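Local coordinates for protein thioredoxin Reductase (Burkholderia cenocepacia, PDB 4F82) that probably reduces hydrogen peroxide and organic hydroperoxides to water and alcohols, as a thiol-specific peroxidase of the Prx5 group of peroxiredoxins, at residues A19-F24 / A118-A123; Q66-Y71 / R102-A107. All blocks are in the same frame, centred on the assembly; numbering follows the deposited sequence.

Overall arrangement
Contact 1 and contact 2 lie on opposite sides of the chain's centre, with their own centres about 20 Å apart. Contact 1 is partly buried and joins the entry to strand 20-25 to helix 119-124. Contact 2 is buried and joins helix 61-80 to the turn that ends helix 94-103. They share no helix or strand. Both are apolar between their segments. Contact 1 includes an aromatic residue, while contact 2 is wholly aliphatic and sits near the predicted active-site cysteine. The two sets of segments touch where Phe24 CE2 packs 3.7 Å from Arg102 NH1.

Contact 1 of 2, residues A19-F24 / A118-A123; sequences AQLFEF and AAFTHA
Ala19 and Phe120 meet at their first side-chain carbons. Ala19 CB lies 3.6 Å from Phe120 CA and 3.7 Å from Phe120 CB, so the small methyl sits against the root of the larger side chain. Both side chains set out toward the opposite segment. The ring of Phe120 is reached as well, with Ala19 CB 3.7 Å from Phe120 CD1. That approach is oblique to the ring. Phe120 CG is anti to the backbone N (chi1 -171°), and this torsion brings CD1 beside the Ala19 methyl.

Leu21 comes in from farther along the strand. Its CB does not point straight at the helix, but the branched end carries CD2 to 3.9 Å from Phe120 CB. Leu21 CD1 approaches the ring obliquely. Phe120 CB is therefore touched by both Ala19 and Leu21. Ala119 lies at the margin, with its backbone C 4.4 Å from Ala19 CB.

The interaction between the segments is van der Waals packing of apolar groups. Val41 of helix 41-45 touches Ala19, Leu21 and Phe120 and extends the apolar cluster.

The helix start is held separately. Asp115 OD1 accepts a hydrogen bond from Phe120 N, and Asp115 OD2 is hydrogen-bonded to Thr121 OG1. In the first turn, His122 N donates to the N-cap carbonyl, Ala118 O, at 2.8 Å. Phe22 packs on Gly134 of the second subunit.

Strand 20-25 runs antiparallel to both strand 35-40 and strand 111-114. Ala19, just ahead of this strand, and Leu21 within it pack on the short helix that follows strand 111-114, within the thioredoxin-like fold of a peroxiredoxin.

Contact 2 of 2, residues Q66-Y71 / R102-A107; sequences QHVPGY and RDLHTA
Val68 carries CG1 anti to its backbone N (chi1 179°), and Leu104 carries CG anti to its carbonyl carbon (chi1 -60°). These settings bring one methyl from each residue together. Val68 CG1 is 3.6 Å from Leu104 CD1. The same leucine methyl is 3.7 Å from Val68 CB and 4.2 Å from Val68 CG2, so it covers the branch point of the valine. The two side chains cross at about a right angle.

Thr106 adds a lighter touch. Its CG2 methyl is 4.0 Å from Val68 CG1. Its hydroxyl is occupied otherwise, because Thr106 OG1 is hydrogen-bonded to Gly101 O. The polar branch thus serves the helix end while the methyl branch meets the valine.

Helix 94-103 ends in a Schellman motif, with His105 at positive phi as its C-prime residue. Thr106 N bonds to Gly101 O. A weak bond of 3.3 Å runs from His105 N to Arg102 O. Leu104 and Thr106 flank His105, and both of their side chains reach Val68.

Val68 also packs on Phe53 and Leu55 of strand 49-55 and on Cys88 of strand 85-90, which places it between the sheet and the turn. Its side chain is about 5 Å from that of Cys63, the predicted site of the cysteine sulfenic acid intermediate.

The chemistry is dispersion between methyl groups, with neither charge nor polar pairing between the segments. The contact depends on the burial of these methyls and has no directional bond, which is consistent with an apolar surrounding on this side of Cys63.

Contact 1 of 2, residues A19-F24 / A118-A123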
ATOM      1  N   ALA A  19      -9.972 -17.052  -2.167  1.00  9.23           N
ATOM      2  CA  ALA A  19     -10.042 -15.606  -1.913  1.00  7.88           C
ATOM      3  C   ALA A  19      -9.939 -14.898  -3.243  1.00  6.69           C
ATOM      4  O   ALA A  19      -9.571 -15.512  -4.252  1.00  8.20           O
ATOM      5  CB  ALA A  19      -8.896 -15.150  -0.992  1.00  8.59           C
ATOM      6  N   GLN A  20     -10.273 -13.604  -3.274  1.00  6.52           N
ATOM      7  CA  GLN A  20     -10.091 -12.853  -4.496  1.00  7.85           C
ATOM      8  C   GLN A  20      -8.813 -12.023  -4.419  1.00  9.30           C
ATOM      9  O   GLN A  20      -8.646 -11.182  -3.534  1.00 10.70           O
ATOM     10  CB  GLN A  20     -11.339 -11.990  -4.837  1.00  7.89           C
ATOM     11  CG  GLN A  20     -11.155 -11.090  -6.058  1.00  8.35           C
ATOM     12  CD  GLN A  20     -12.428 -10.309  -6.382  1.00 15.31           C
ATOM     13  OE1 GLN A  20     -12.661  -9.221  -5.844  1.00 23.75           O
ATOM     14  NE2 GLN A  20     -13.252 -10.864  -7.262  1.00 12.47           N
ATOM     15  N   LEU A  21      -7.914 -12.262  -5.366  1.00  6.69           N
ATOM     16  CA  LEU A  21      -6.672 -11.508  -5.450  1.00  5.70           C
ATOM     17  C   LEU A  21      -6.725 -10.705  -6.743  1.00  7.41           C
ATOM     18  O   LEU A  21      -7.548 -10.981  -7.609  1.00 13.09           O
ATOM     19  CB  LEU A  21      -5.470 -12.460  -5.477  1.00  8.16           C
ATOM     20  CG  LEU A  21      -5.173 -13.309  -4.231  1.00 13.55           C
ATOM     21  CD1 LEU A  21      -3.925 -14.202  -4.397  1.00 15.10           C
ATOM     22  CD2 LEU A  21      -5.017 -12.415  -3.034  1.00 17.19           C
ATOM     23  N   PHE A  22      -5.862  -9.709  -6.859  1.00  7.39           N
ATOM     24  CA  PHE A  22      -5.711  -8.946  -8.095  1.00  7.07           C
ATOM     25  C   PHE A  22      -4.251  -8.947  -8.567  1.00  6.57           C
ATOM     26  O   PHE A  22      -3.298  -8.766  -7.773  1.00  5.73           O
ATOM     27  CB  PHE A  22      -6.164  -7.457  -7.896  1.00 10.77           C
ATOM     28  CG  PHE A  22      -7.655  -7.256  -7.672  1.00  9.94           C
ATOM     29  CD1 PHE A  22      -8.453  -6.677  -8.660  1.00  9.54           C
ATOM     30  CD2 PHE A  22      -8.255  -7.595  -6.459  1.00  8.72           C
ATOM     31  CE1 PHE A  22      -9.844  -6.489  -8.452  1.00 12.51           C
ATOM     32  CE2 PHE A  22      -9.666  -7.396  -6.247  1.00  5.87           C
ATOM     33  CZ  PHE A  22     -10.440  -6.839  -7.226  1.00  8.74           C
ATOM     34  N   GLU A  23      -4.071  -9.089  -9.876  1.00  8.71           N
ATOM     35  CA  GLU A  23      -2.744  -8.928 -10.499  1.00  8.00           C
ATOM     36  C   GLU A  23      -2.805  -7.847 -11.560  1.00 12.09           C
ATOM     37  O   GLU A  23      -3.721  -7.821 -12.401  1.00  7.25           O
ATOM     38  CB  GLU A  23      -2.260 -10.246 -11.104  1.00  7.22           C
ATOM     39  CG  GLU A  23      -0.921 -10.125 -11.817  1.00  8.30           C
ATOM     40  CD  GLU A  23      -0.493 -11.406 -12.473  1.00 11.15           C
ATOM     41  OE1 GLU A  23      -1.381 -12.218 -12.865  1.00 11.05           O
ATOM     42  OE2 GLU A  23       0.739 -11.587 -12.628  1.00 10.18           O
ATOM     43  N   PHE A  24      -1.833  -6.934 -11.514  1.00 10.76           N
ATOM     44  CA  PHE A  24      -1.814  -5.825 -12.454  1.00 12.65           C
ATOM     45  C   PHE A  24      -1.226  -6.348 -13.755  1.00 12.23           C
ATOM     46  O   PHE A  24      -0.126  -6.907 -13.744  1.00  8.14           O
ATOM     47  CB  PHE A  24      -0.963  -4.684 -11.882  1.00  7.28           C
ATOM     48  CG  PHE A  24      -1.053  -3.394 -12.669  1.00  7.69           C
ATOM     49  CD1 PHE A  24      -1.938  -2.387 -12.274  1.00  7.49           C
ATOM     50  CD2 PHE A  24      -0.268  -3.193 -13.808  1.00  8.37           C
ATOM     51  CE1 PHE A  24      -2.043  -1.173 -12.991  1.00 10.33           C
ATOM     52  CE2 PHE A  24      -0.360  -1.989 -14.539  1.00 10.02           C
ATOM     53  CZ  PHE A  24      -1.240  -0.963 -14.116  1.00  9.56           C
ATOM     54  N   ALA A 118      -6.576  -7.900   2.536  1.00  7.96           N
ATOM     55  CA  ALA A 118      -6.077  -8.912   3.463  1.00 10.43           C
ATOM     56  C   ALA A 118      -7.007 -10.110   3.594  1.00  8.14           C
ATOM     57  O   ALA A 118      -6.888 -10.872   4.560  1.00  8.98           O
ATOM     58  CB  ALA A 118      -5.768  -8.309   4.837  1.00  6.36           C
ATOM     59  N   ALA A 119      -7.899 -10.295   2.614  1.00  7.24           N
ATOM     60  CA  ALA A 119      -8.858 -11.395   2.651  1.00  6.98           C
ATOM     61  C   ALA A 119      -8.191 -12.765   2.628  1.00  6.80           C
ATOM     62  O   ALA A 119      -8.573 -13.637   3.415  1.00  7.13           O
ATOM     63  CB  ALA A 119      -9.907 -11.285   1.529  1.00  9.96           C
ATOM     64  N   PHE A 120      -7.231 -12.971   1.724  1.00  6.36           N
ATOM     65  CA  PHE A 120      -6.527 -14.256   1.626  1.00 12.06           C
ATOM     66  C   PHE A 120      -5.688 -14.510   2.891  1.00  8.79           C
ATOM     67  O   PHE A 120      -5.678 -15.612   3.458  1.00  6.62           O
ATOM     68  CB  PHE A 120      -5.608 -14.227   0.395  1.00  7.06           C
ATOM     69  CG  PHE A 120      -4.969 -15.568   0.049  1.00  9.99           C
ATOM     70  CD1 PHE A 120      -5.706 -16.763   0.084  1.00  8.60           C
ATOM     71  CD2 PHE A 120      -3.652 -15.613  -0.393  1.00 11.39           C
ATOM     72  CE1 PHE A 120      -5.102 -17.983  -0.255  1.00  6.14           C
ATOM     73  CE2 PHE A 120      -3.054 -16.834  -0.768  1.00 11.94           C
ATOM     74  CZ  PHE A 120      -3.774 -18.001  -0.690  1.00  7.70           C
ATOM     75  N   THR A 121      -4.981 -13.473   3.324  1.00  7.94           N
ATOM     76  CA  THR A 121      -4.030 -13.598   4.416  1.00  5.89           C
ATOM     77  C   THR A 121      -4.807 -13.891   5.681  1.00  7.53           C
ATOM     78  O   THR A 121      -4.360 -14.684   6.526  1.00  7.83           O
ATOM     79  CB  THR A 121      -3.213 -12.305   4.575  1.00  7.40           C
ATOM     80  OG1 THR A 121      -2.490 -12.042   3.354  1.00  9.92           O
ATOM     81  CG2 THR A 121      -2.190 -12.445   5.728  1.00  5.69           C
ATOM     82  N   HIS A 122      -5.954 -13.219   5.839  1.00  6.87           N
ATOM     83  CA  HIS A 122      -6.876 -13.545   6.947  1.00  7.27           C
ATOM     84  C   HIS A 122      -7.377 -14.974   6.856  1.00  9.55           C
ATOM     85  O   HIS A 122      -7.446 -15.672   7.866  1.00 11.91           O
ATOM     86  CB  HIS A 122      -8.059 -12.564   7.003  1.00 10.13           C
ATOM     87  CG  HIS A 122      -7.827 -11.380   7.899  1.00 14.99           C
ATOM     88  ND1 HIS A 122      -7.728 -10.088   7.422  1.00 20.13           N
ATOM     89  CD2 HIS A 122      -7.698 -11.299   9.245  1.00 14.94           C
ATOM     90  CE1 HIS A 122      -7.547  -9.255   8.439  1.00 16.25           C
ATOM     91  NE2 HIS A 122      -7.516  -9.965   9.553  1.00 14.82           N
ATOM     92  N   ALA A 123      -7.721 -15.433   5.651  1.00  9.94           N
ATOM     93  CA  ALA A 123      -8.264 -16.774   5.513  1.00  7.82           C
ATOM     94  C   ALA A 123      -7.188 -17.839   5.861  1.00 12.45           C
ATOM     95  O   ALA A 123      -7.524 -18.938   6.315  1.00 13.12           O
ATOM     96  CB  ALA A 123      -8.822 -16.975   4.116  1.00  7.78           C
TER

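Contact 2 of 2, residues Q66-Y71 / R102-A107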
ATOM      1  N   GLN A  66      16.034  -8.442  -0.933  1.00  7.56           N
ATOM      2  CA  GLN A  66      16.365  -9.846  -0.688  1.00  8.01           C
ATOM      3  C   GLN A  66      15.273 -10.847  -1.092  1.00 10.51           C
ATOM      4  O   GLN A  66      15.526 -11.805  -1.838  1.00  7.02           O
ATOM      5  CB  GLN A  66      16.617 -10.035   0.799  1.00  9.45           C
ATOM      6  CG  GLN A  66      18.042  -9.888   1.237  1.00 14.71           C
ATOM      7  CD  GLN A  66      18.268 -10.727   2.471  1.00 21.67           C
ATOM      8  OE1 GLN A  66      17.989 -10.270   3.571  1.00 20.06           O
ATOM      9  NE2 GLN A  66      18.710 -11.986   2.291  1.00 25.11           N
ATOM     10  N   HIS A  67      14.081 -10.674  -0.541  1.00 11.61           N
ATOM     11  CA  HIS A  67      13.054 -11.707  -0.665  1.00  9.65           C
ATOM     12  C   HIS A  67      12.525 -11.944  -2.104  1.00  9.52           C
ATOM     13  O   HIS A  67      12.591 -13.081  -2.589  1.00  6.29           O
ATOM     14  CB  HIS A  67      11.913 -11.502   0.348  1.00  6.85           C
ATOM     15  CG  HIS A  67      11.166 -12.757   0.659  1.00  5.98           C
ATOM     16  ND1 HIS A  67      10.104 -12.796   1.540  1.00  5.88           N
ATOM     17  CD2 HIS A  67      11.330 -14.024   0.195  1.00  6.03           C
ATOM     18  CE1 HIS A  67       9.660 -14.046   1.625  1.00  5.87           C
ATOM     19  NE2 HIS A  67      10.385 -14.808   0.822  1.00  5.95           N
ATOM     20  N   VAL A  68      12.030 -10.898  -2.785  1.00  6.17           N
ATOM     21  CA  VAL A  68      11.577 -11.023  -4.166  1.00 12.77           C
ATOM     22  C   VAL A  68      12.743 -11.320  -5.137  1.00 11.28           C
ATOM     23  O   VAL A  68      12.605 -12.174  -6.039  1.00  6.69           O
ATOM     24  CB  VAL A  68      10.721  -9.778  -4.625  1.00  6.58           C
ATOM     25  CG1 VAL A  68      10.283  -9.906  -6.076  1.00  6.61           C
ATOM     26  CG2 VAL A  68       9.491  -9.662  -3.770  1.00  5.84           C
ATOM     27  N   PRO A  69      13.899 -10.649  -4.959  1.00  6.85           N
ATOM     28  CA  PRO A  69      14.961 -10.956  -5.932  1.00  7.31           C
ATOM     29  C   PRO A  69      15.467 -12.407  -5.864  1.00  8.37           C
ATOM     30  O   PRO A  69      15.768 -12.970  -6.917  1.00 12.55           O
ATOM     31  CB  PRO A  69      16.062  -9.966  -5.589  1.00  7.64           C
ATOM     32  CG  PRO A  69      15.302  -8.777  -5.033  1.00  7.37           C
ATOM     33  CD  PRO A  69      14.179  -9.402  -4.217  1.00  6.89           C
ATOM     34  N   GLY A  70      15.512 -13.018  -4.681  1.00  8.34           N
ATOM     35  CA  GLY A  70      15.860 -14.433  -4.587  1.00  8.22           C
ATOM     36  C   GLY A  70      14.909 -15.286  -5.445  1.00  9.29           C
ATOM     37  O   GLY A  70      15.336 -16.219  -6.131  1.00 11.34           O
ATOM     38  N   TYR A  71      13.619 -14.970  -5.425  1.00  6.94           N
ATOM     39  CA  TYR A  71      12.710 -15.743  -6.280  1.00 12.61           C
ATOM     40  C   TYR A  71      12.879 -15.460  -7.780  1.00 12.96           C
ATOM     41  O   TYR A  71      12.846 -16.383  -8.585  1.00 10.56           O
ATOM     42  CB  TYR A  71      11.264 -15.600  -5.803  1.00  7.98           C
ATOM     43  CG  TYR A  71      11.015 -16.454  -4.575  1.00  9.02           C
ATOM     44  CD1 TYR A  71      10.748 -17.827  -4.713  1.00  9.00           C
ATOM     45  CD2 TYR A  71      11.081 -15.906  -3.283  1.00  7.89           C
ATOM     46  CE1 TYR A  71      10.536 -18.637  -3.598  1.00 10.90           C
ATOM     47  CE2 TYR A  71      10.867 -16.720  -2.142  1.00  6.18           C
ATOM     48  CZ  TYR A  71      10.613 -18.079  -2.320  1.00  9.02           C
ATOM     49  OH  TYR A  71      10.375 -18.912  -1.228  1.00  8.87           O
ATOM     50  N   ARG A 102       7.404  -4.169 -11.699  1.00  8.07           N
ATOM     51  CA  ARG A 102       8.173  -3.581 -12.797  1.00  9.54           C
ATOM     52  C   ARG A 102       9.537  -3.113 -12.271  1.00 12.54           C
ATOM     53  O   ARG A 102      10.567  -3.315 -12.922  1.00 14.34           O
ATOM     54  CB  ARG A 102       7.419  -2.411 -13.434  1.00 10.40           C
ATOM     55  CG  ARG A 102       6.172  -2.819 -14.233  1.00  7.84           C
ATOM     56  CD  ARG A 102       5.622  -1.640 -15.101  1.00  8.37           C
ATOM     57  NE  ARG A 102       5.240  -0.473 -14.288  1.00 10.43           N
ATOM     58  CZ  ARG A 102       4.064  -0.378 -13.659  1.00 11.65           C
ATOM     59  NH1 ARG A 102       3.192  -1.373 -13.777  1.00  8.17           N
ATOM     60  NH2 ARG A 102       3.752   0.691 -12.928  1.00  9.40           N
ATOM     61  N   ASP A 103       9.561  -2.504 -11.093  1.00 13.63           N
ATOM     62  CA  ASP A 103      10.851  -2.087 -10.542  1.00 12.87           C
ATOM     63  C   ASP A 103      11.757  -3.310 -10.336  1.00 10.40           C
ATOM     64  O   ASP A 103      12.956  -3.224 -10.561  1.00  9.99           O
ATOM     65  CB  ASP A 103      10.674  -1.355  -9.225  1.00 14.09           C
ATOM     66  CG  ASP A 103      10.305   0.079  -9.407  1.00 28.25           C
ATOM     67  OD1 ASP A 103      10.319   0.553 -10.566  1.00 32.45           O
ATOM     68  OD2 ASP A 103      10.018   0.741  -8.380  1.00 32.00           O
ATOM     69  N   LEU A 104      11.185  -4.457  -9.968  1.00 11.24           N
ATOM     70  CA  LEU A 104      12.000  -5.644  -9.636  1.00  9.55           C
ATOM     71  C   LEU A 104      12.132  -6.667 -10.776  1.00 11.14           C
ATOM     72  O   LEU A 104      12.695  -7.751 -10.570  1.00  7.28           O
ATOM     73  CB  LEU A 104      11.431  -6.352  -8.389  1.00  8.48           C
ATOM     74  CG  LEU A 104      11.357  -5.537  -7.082  1.00  9.00           C
ATOM     75  CD1 LEU A 104      10.582  -6.333  -6.041  1.00  9.78           C
ATOM     76  CD2 LEU A 104      12.743  -5.193  -6.563  1.00 13.73           C
ATOM     77  N   HIS A 105      11.631  -6.339 -11.974  1.00 10.94           N
ATOM     78  CA  HIS A 105      11.781  -7.203 -13.170  1.00 10.97           C
ATOM     79  C   HIS A 105      11.234  -8.607 -13.024  1.00 13.06           C
ATOM     80  O   HIS A 105      11.873  -9.580 -13.436  1.00 11.79           O
ATOM     81  CB  HIS A 105      13.235  -7.257 -13.625  1.00 19.96           C
ATOM     82  CG  HIS A 105      13.813  -5.903 -13.863  1.00 30.96           C
ATOM     83  ND1 HIS A 105      13.357  -5.070 -14.867  1.00 38.26           N
ATOM     84  CD2 HIS A 105      14.762  -5.205 -13.196  1.00 36.99           C
ATOM     85  CE1 HIS A 105      14.021  -3.929 -14.822  1.00 40.53           C
ATOM     86  NE2 HIS A 105      14.875  -3.983 -13.813  1.00 40.44           N
ATOM     87  N   THR A 106      10.030  -8.692 -12.469  1.00  6.97           N
ATOM     88  CA  THR A 106       9.404  -9.951 -12.123  1.00 10.50           C
ATOM     89  C   THR A 106       8.615 -10.579 -13.279  1.00 10.18           C
ATOM     90  O   THR A 106       8.207 -11.743 -13.198  1.00  9.30           O
ATOM     91  CB  THR A 106       8.436  -9.715 -10.966  1.00 10.52           C
ATOM     92  OG1 THR A 106       7.372  -8.835 -11.394  1.00  7.43           O
ATOM     93  CG2 THR A 106       9.163  -9.070  -9.799  1.00 11.92           C
ATOM     94  N   ALA A 107       8.394  -9.814 -14.347  1.00  7.15           N
ATOM     95  CA  ALA A 107       7.516 -10.263 -15.451  1.00 16.22           C
ATOM     96  C   ALA A 107       7.888 -11.665 -15.929  1.00 16.90           C
ATOM     97  O   ALA A 107       9.054 -11.924 -16.231  1.00  7.88           O
ATOM     98  CB  ALA A 107       7.564  -9.306 -16.605  1.00 17.65           C
TER